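Local atomic coordinates of protein GLB-12 (Caenorhabditis elegans, PDB entry 4BJA), a protein that binds heme b within a globin fold, probably serves redox signalling needed for reproduction in the worm, and may also bind oxygen. Residues 51-54 and 55-59; 77-80 and 81-84; 154-157 and 158-162. The protein carries 1 engineered substitution. All coordinates share one frame; numbering follows the deposited sequence. Where two conformers were deposited one is given.

How the contacts relate
Contact 1 (51-59, on helix 50-65) lies between the other two. At one end L59 meets contact 2, the 77-84 loop, with L59 CD2 3.7 Å from M83 CB. Along another face I53 and I57 meet contact 3, near the end of helix 144-160, with I53 CG2 3.8 Å from F159 CD2. Contacts 2 and 3, centres about 24 Å apart, do not touch but share D60 of helix 50-65, which salt-bridges R80 of contact 2 and, in the conformer given, R155 of contact 3. Contact 1 lies nearest the heme, the F58 side chain being about 6 Å from it and about 4 and 8 Å from the side chains of its axial histidines H92 and H127.

Contact 1: 51-54 and 55-59; sequences KDIV and GLIFL
V54 lays its CG1 methyl against the edge of the F58 ring, in the ring plane and 3.8 Å from CD2. The two side chains lie side by side one turn apart on helix 50-65. CG1 reaches this position because it stands anti to the backbone N (chi1 169°). I53 and I57 repeat the pattern one residue earlier, also pointing the same way, with I53 CG2 touching I57 CD1 at 3.8 Å. Beneath them the backbone bond from F58 N to V54 O (3.0 Å) is nearly straight, while I57 N bonds I53 O at 2.9 Å. G55 is buried in the middle of the run, its N bonded to K51 O.

Beyond V54, the F58 ring meets F96 edge-to-face and also the rings of F152 and H92, one of two axial histidines on the heme iron. Replacing F58 by an alanine would probably open a gap beside V54 CG1 and leave the H92 imidazole less restrained in its rotation. The four carbonyls of 51-54 are each taken by an N-H of 55-58, leaving apolar surface to do the rest, so F58 probably steers H92 by shape and ring contact, not polar bonds.

Contact 2: 77-80 and 81-84; sequences RAPR and AAML. With ACT (acetate ion), chain G; ACT (acetate ion), chain F.
M83 reaches back toward A78 because its CG stands anti to its own carbonyl carbon (chi1 -74°) and the chain runs extended from there. This carries the CE methyl to 3.2 Å from A78 O and across the CA of R80, while CG passes 3.9 Å from A78 CB. R80 takes the other course: with CG anti to the backbone N (chi1 171°), its extended chain leaves the loop altogether. On the outer side, the P79 ring abuts the methyl of A82, CD to CB being 3.7 Å.

The backbone holds these groups in two overlapping type I turns. In the first, A82 N donates to P79 O at 2.8 Å; in the second, M83 N donates to R80 O at 3.3 Å. M83 N also makes a weak bond to P79 O. A water continues the path, donating to R80 O at 2.6 Å and accepting from L84 N at 3.0 Å.

At the exposed end of the loop, two acetate ions, probably from the crystallisation liquor, meet the edge of the R77 guanidinium. NE and NH2 both donate to one oxygen of the first acetate, NH2 at 2.9 Å, and NH1 donates to the second.

The loop bridges helices 69-72 and 87-108. R80 lies over L59 and N63 and ends in a salt bridge to D60, all on helix 50-65, whereas M83 is buried between L59 of that helix and F89 of helix 87-108, and L84 packs on F89 and I93.

Contact 3: 154-157 and 158-162; sequences ERLI and PFLTG
L156 and L160 meet through their CD1 methyls at 3.7 Å, the two side chains crossing obliquely one turn apart near the end of helix 144-160. A looser pair follows, I157 CG2 lying 4.0 Å from T161 CG2. F159 approaches the preceding turn instead: its ring edge lies by L156 O, and CD2 comes within 3.2 Å of R155 O at an oblique angle. The ring of P158 fills the place where an amide hydrogen would otherwise point, its CD resting 3.4 Å from E154 O, so the helix is kinked there without a bond from this nitrogen to the turn before.

Regular i to i+4 bonding is back by L160. L160 N donates to L156 O at 3.1 Å, and T161 N donates to I157 O at 2.9 Å. The hydroxyl of T161 is turned between its own N and carbonyl carbon (chi1 59°), where it hydrogen-bonds E163 just after the helix, leaving CG2 to face I157.

Further out, neighbouring helices settle these side chains. L156 and F159 lean on I53 of helix 50-65, L156 also reaches W44 of helix 34-46, and W192 of helix 185-214 covers I157 and L160. R155 turns to a salt bridge with D60 in the conformer given.

The helix closes in a Schellman motif: G162 leaves helical geometry with a positive phi of 81°, which a side chain would strain against the preceding carbonyl, with two bonds back into the last turn, one of them G162 N to F159 O at 3.1 Å. By chain order, and as in other myoglobin-like globins, helices 50-65, 144-160 and 185-214 probably correspond to B, G and H of the globin fold, the 154-162 end packing on the first through I53 and on the last through W192.

Contact 1: 51-54 and 55-59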
loop_
_atom_site.group_PDB
_atom_site.type_symbol
_atom_site.label_atom_id
_atom_site.label_comp_id
_atom_site.label_asym_id
_atom_site.label_seq_id
_atom_site.Cartn_x
_atom_site.Cartn_y
_atom_site.Cartn_z
ATOM N N LYS A 51 -26.471 -7.243 -2.626
ATOM C CA LYS A 51 -26.869 -5.849 -2.933
ATOM C C LYS A 51 -27.782 -5.265 -1.846
ATOM O O LYS A 51 -27.715 -4.053 -1.531
ATOM C CB LYS A 51 -27.669 -5.733 -4.247
ATOM C CG LYS A 51 -27.190 -6.553 -5.389
ATOM C CD LYS A 51 -28.181 -6.503 -6.576
ATOM C CE LYS A 51 -28.055 -7.822 -7.412
ATOM N NZ LYS A 51 -28.572 -7.697 -8.823
ATOM N N ASP A 52 -28.658 -6.102 -1.300
ATOM C CA ASP A 52 -29.525 -5.662 -0.204
ATOM C C ASP A 52 -28.676 -5.279 1.024
ATOM O O ASP A 52 -28.917 -4.243 1.671
ATOM C CB ASP A 52 -30.503 -6.776 0.186
ATOM C CG ASP A 52 -31.745 -6.867 -0.731
ATOM O OD1 ASP A 52 -31.891 -6.088 -1.701
ATOM O OD2 ASP A 52 -32.601 -7.753 -0.449
ATOM N N ILE A 53 -27.683 -6.108 1.357
ATOM C CA ILE A 53 -26.802 -5.805 2.484
ATOM C C ILE A 53 -26.031 -4.485 2.243
ATOM O O ILE A 53 -25.930 -3.621 3.145
ATOM C CB ILE A 53 -25.829 -6.994 2.803
ATOM C CG1 ILE A 53 -26.634 -8.210 3.318
ATOM C CG2 ILE A 53 -24.826 -6.546 3.823
ATOM C CD1 ILE A 53 -25.835 -9.583 3.356
ATOM N N VAL A 54 -25.503 -4.308 1.031
ATOM C CA VAL A 54 -24.826 -3.089 0.698
ATOM C C VAL A 54 -25.770 -1.882 0.887
ATOM O O VAL A 54 -25.381 -0.877 1.447
ATOM C CB VAL A 54 -24.271 -3.133 -0.748
ATOM C CG1 VAL A 54 -23.787 -1.755 -1.217
ATOM C CG2 VAL A 54 -23.147 -4.204 -0.830
ATOM N N GLY A 55 -27.012 -2.017 0.389
ATOM C CA GLY A 55 -28.043 -0.982 0.564
ATOM C C GLY A 55 -28.267 -0.655 2.047
ATOM O O GLY A 55 -28.289 0.501 2.414
ATOM N N LEU A 56 -28.391 -1.684 2.898
ATOM C CA LEU A 56 -28.692 -1.478 4.349
ATOM C C LEU A 56 -27.537 -0.733 5.009
ATOM O O LEU A 56 -27.736 0.132 5.870
ATOM C CB LEU A 56 -28.849 -2.824 5.033
ATOM C CG LEU A 56 -30.172 -3.506 4.659
ATOM C CD1 LEU A 56 -30.298 -4.821 5.388
ATOM C CD2 LEU A 56 -31.341 -2.577 5.010
ATOM N N ILE A 57 -26.312 -1.098 4.617
ATOM C CA ILE A 57 -25.141 -0.453 5.189
ATOM C C ILE A 57 -25.040 1.020 4.730
ATOM O O ILE A 57 -24.743 1.902 5.532
ATOM C CB ILE A 57 -23.845 -1.279 4.945
ATOM C CG1 ILE A 57 -23.962 -2.629 5.677
ATOM C CG2 ILE A 57 -22.551 -0.465 5.411
ATOM C CD1 ILE A 57 -22.908 -3.659 5.346
ATOM N N PHE A 58 -25.293 1.312 3.447
ATOM C CA PHE A 58 -25.322 2.685 3.012
ATOM C C PHE A 58 -26.448 3.469 3.698
ATOM O O PHE A 58 -26.272 4.646 3.971
ATOM C CB PHE A 58 -25.402 2.808 1.473
ATOM C CG PHE A 58 -24.052 2.907 0.867
ATOM C CD1 PHE A 58 -23.335 4.097 0.953
ATOM C CD2 PHE A 58 -23.464 1.771 0.289
ATOM C CE1 PHE A 58 -22.027 4.207 0.370
ATOM C CE2 PHE A 58 -22.160 1.874 -0.269
ATOM C CZ PHE A 58 -21.465 3.063 -0.228
ATOM N N LEU A 59 -27.575 2.820 3.967
ATOM C CA LEU A 59 -28.641 3.533 4.715
ATOM C C LEU A 59 -28.110 3.910 6.107
ATOM O O LEU A 59 -28.239 5.057 6.532
ATOM C CB LEU A 59 -29.911 2.705 4.814
ATOM C CG LEU A 59 -30.730 2.589 3.517
ATOM C CD1 LEU A 59 -31.842 1.557 3.672
ATOM C CD2 LEU A 59 -31.309 3.936 3.084
#

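Contact 2: 77-80 and 81-84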
loop_
_atom_site.group_PDB
_atom_site.type_symbol
_atom_site.label_atom_id
_atom_site.label_comp_id
_atom_site.label_asym_id
_atom_site.label_seq_id
_atom_site.Cartn_x
_atom_site.Cartn_y
_atom_site.Cartn_z
ATOM N N ARG A 77 -33.969 14.780 1.945
ATOM C CA ARG A 77 -35.394 14.850 2.372
ATOM C C ARG A 77 -36.121 13.527 2.401
ATOM O O ARG A 77 -37.196 13.393 3.030
ATOM C CB ARG A 77 -36.176 15.837 1.501
ATOM C CG ARG A 77 -35.681 17.251 1.644
ATOM C CD ARG A 77 -36.077 17.846 3.021
ATOM N NE ARG A 77 -35.615 19.219 3.065
ATOM C CZ ARG A 77 -34.429 19.602 3.515
ATOM N NH1 ARG A 77 -33.576 18.708 4.025
ATOM N NH2 ARG A 77 -34.105 20.885 3.462
ATOM N N ALA A 78 -35.592 12.561 1.661
ATOM C CA ALA A 78 -36.256 11.284 1.519
ATOM C C ALA A 78 -36.271 10.571 2.863
ATOM O O ALA A 78 -35.225 10.484 3.526
ATOM C CB ALA A 78 -35.525 10.432 0.471
ATOM N N PRO A 79 -37.439 10.013 3.267
ATOM C CA PRO A 79 -37.365 9.201 4.485
ATOM C C PRO A 79 -36.371 8.088 4.205
ATOM O O PRO A 79 -36.175 7.734 3.029
ATOM C CB PRO A 79 -38.777 8.608 4.634
ATOM C CG PRO A 79 -39.464 8.843 3.348
ATOM C CD PRO A 79 -38.753 9.943 2.600
ATOM N N ARG A 80 -35.783 7.536 5.269
ATOM C CA ARG A 80 -34.926 6.366 5.144
ATOM C C ARG A 80 -35.602 5.347 4.232
ATOM O O ARG A 80 -34.974 4.840 3.326
ATOM C CB ARG A 80 -34.652 5.768 6.533
ATOM C CG ARG A 80 -33.947 4.431 6.498
ATOM C CD ARG A 80 -33.324 4.107 7.865
ATOM N NE ARG A 80 -32.711 2.792 7.754
ATOM C CZ ARG A 80 -31.474 2.464 8.118
ATOM N NH1 ARG A 80 -30.650 3.325 8.704
ATOM N NH2 ARG A 80 -31.083 1.213 7.917
ATOM N N ALA A 81 -36.908 5.129 4.420
ATOM C CA ALA A 81 -37.655 4.153 3.613
ATOM C C ALA A 81 -37.799 4.430 2.091
ATOM O O ALA A 81 -38.113 3.498 1.329
ATOM C CB ALA A 81 -39.043 3.854 4.260
ATOM N N ALA A 82 -37.565 5.666 1.650
ATOM C CA ALA A 82 -37.585 5.998 0.207
ATOM C C ALA A 82 -36.217 6.125 -0.459
ATOM O O ALA A 82 -36.135 6.263 -1.698
ATOM C CB ALA A 82 -38.341 7.297 -0.025
ATOM N N MET A 83 -35.160 6.134 0.350
ATOM C CA MET A 83 -33.838 6.475 -0.166
ATOM C C MET A 83 -33.332 5.516 -1.214
ATOM O O MET A 83 -32.657 5.959 -2.135
ATOM C CB MET A 83 -32.821 6.516 0.972
ATOM C CG MET A 83 -32.983 7.745 1.843
ATOM S SD MET A 83 -31.707 7.803 3.097
ATOM C CE MET A 83 -32.347 9.213 4.016
ATOM N N LEU A 84 -33.617 4.219 -1.057
ATOM C CA LEU A 84 -33.065 3.220 -1.982
ATOM C C LEU A 84 -33.528 3.483 -3.423
ATOM O O LEU A 84 -32.859 3.086 -4.378
ATOM C CB LEU A 84 -33.456 1.811 -1.557
ATOM C CG LEU A 84 -32.903 1.438 -0.177
ATOM C CD1 LEU A 84 -33.605 0.205 0.408
ATOM C CD2 LEU A 84 -31.419 1.187 -0.282
HETATM C C ACT G . -37.168 22.446 1.574
HETATM O O ACT G . -36.555 22.132 2.621
HETATM O OXT ACT G . -37.630 21.486 0.936
HETATM C CH3 ACT G . -37.356 23.867 1.125
HETATM C C ACT F . -29.670 18.102 5.473
HETATM O O ACT F . -30.825 18.539 5.281
HETATM O OXT ACT F . -28.933 18.856 6.107
HETATM C CH3 ACT F . -29.268 16.726 5.086
HETATM O O HOH W 1 -34.906 3.018 1.404
#

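Contact 3: 154-157 and 158-162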
loop_
_atom_site.group_PDB
_atom_site.type_symbol
_atom_site.label_atom_id
_atom_site.label_comp_id
_atom_site.label_asym_id
_atom_site.label_seq_id
_atom_site.Cartn_x
_atom_site.Cartn_y
_atom_site.Cartn_z
ATOM N N GLU A 154 -17.398 -2.752 10.174
ATOM C CA GLU A 154 -18.193 -3.051 11.371
ATOM C C GLU A 154 -19.457 -3.880 11.089
ATOM O O GLU A 154 -19.865 -4.692 11.899
ATOM C CB GLU A 154 -18.610 -1.695 12.022
ATOM C CG GLU A 154 -17.440 -0.889 12.553
ATOM C CD GLU A 154 -16.414 -1.749 13.396
ATOM O OE1 GLU A 154 -16.773 -2.345 14.448
ATOM O OE2 GLU A 154 -15.231 -1.826 12.996
ATOM N N ARG A 155 -20.086 -3.645 9.929
ATOM C CA ARG A 155 -21.405 -4.197 9.602
ATOM C C ARG A 155 -21.382 -5.371 8.615
ATOM O O ARG A 155 -22.139 -6.324 8.764
ATOM C CB ARG A 155 -22.296 -3.085 9.032
ATOM C CG ARG A 155 -22.543 -1.906 9.981
ATOM C CD ARG A 155 -23.716 -2.188 10.914
ATOM N NE ARG A 155 -25.002 -1.965 10.250
ATOM C CZ ARG A 155 -26.003 -2.844 10.209
ATOM N NH1 ARG A 155 -25.891 -4.024 10.804
ATOM N NH2 ARG A 155 -27.125 -2.532 9.578
ATOM N N LEU A 156 -20.521 -5.310 7.594
ATOM C CA LEU A 156 -20.500 -6.407 6.613
ATOM C C LEU A 156 -19.831 -7.651 7.161
ATOM O O LEU A 156 -20.318 -8.770 6.904
ATOM C CB LEU A 156 -19.734 -5.924 5.388
ATOM C CG LEU A 156 -19.986 -6.589 4.029
ATOM C CD1 LEU A 156 -18.793 -6.715 3.096
ATOM C CD2 LEU A 156 -21.168 -7.564 3.780
ATOM N N ILE A 157 -18.759 -7.480 7.943
ATOM C CA ILE A 157 -17.981 -8.648 8.386
ATOM C C ILE A 157 -18.808 -9.652 9.221
ATOM O O ILE A 157 -18.709 -10.860 9.018
ATOM C CB ILE A 157 -16.653 -8.242 9.079
ATOM C CG1 ILE A 157 -15.759 -7.597 8.017
ATOM C CG2 ILE A 157 -15.992 -9.500 9.775
ATOM C CD1 ILE A 157 -14.407 -7.130 8.524
ATOM N N PRO A 158 -19.665 -9.177 10.141
ATOM C CA PRO A 158 -20.510 -10.165 10.826
ATOM C C PRO A 158 -21.461 -10.953 9.934
ATOM O O PRO A 158 -21.768 -12.106 10.287
ATOM C CB PRO A 158 -21.305 -9.295 11.828
ATOM C CG PRO A 158 -20.381 -8.182 12.146
ATOM C CD PRO A 158 -19.680 -7.873 10.834
ATOM N N PHE A 159 -21.934 -10.393 8.802
ATOM C CA PHE A 159 -22.677 -11.203 7.823
ATOM C C PHE A 159 -21.741 -12.241 7.178
ATOM O O PHE A 159 -22.128 -13.411 6.995
ATOM C CB PHE A 159 -23.298 -10.332 6.716
ATOM C CG PHE A 159 -24.432 -9.471 7.185
ATOM C CD1 PHE A 159 -25.670 -10.054 7.486
ATOM C CD2 PHE A 159 -24.293 -8.109 7.298
ATOM C CE1 PHE A 159 -26.747 -9.265 7.931
ATOM C CE2 PHE A 159 -25.373 -7.306 7.754
ATOM C CZ PHE A 159 -26.585 -7.898 8.062
ATOM N N LEU A 160 -20.515 -11.814 6.866
ATOM C CA LEU A 160 -19.562 -12.682 6.149
ATOM C C LEU A 160 -19.123 -13.852 7.017
ATOM O O LEU A 160 -18.770 -14.918 6.488
ATOM C CB LEU A 160 -18.322 -11.890 5.728
ATOM C CG LEU A 160 -18.592 -10.921 4.586
ATOM C CD1 LEU A 160 -17.443 -9.851 4.539
ATOM C CD2 LEU A 160 -18.691 -11.669 3.270
ATOM N N THR A 161 -19.113 -13.665 8.336
ATOM C CA THR A 161 -18.694 -14.722 9.236
ATOM C C THR A 161 -19.874 -15.624 9.618
ATOM O O THR A 161 -19.696 -16.710 10.218
ATOM C CB THR A 161 -18.105 -14.173 10.539
ATOM O OG1 THR A 161 -19.088 -13.364 11.203
ATOM C CG2 THR A 161 -16.808 -13.365 10.287
ATOM N N GLY A 162 -21.078 -15.175 9.271
ATOM C CA GLY A 162 -22.278 -15.884 9.669
ATOM C C GLY A 162 -22.681 -15.564 11.106
ATOM O O GLY A 162 -23.603 -16.167 11.617
#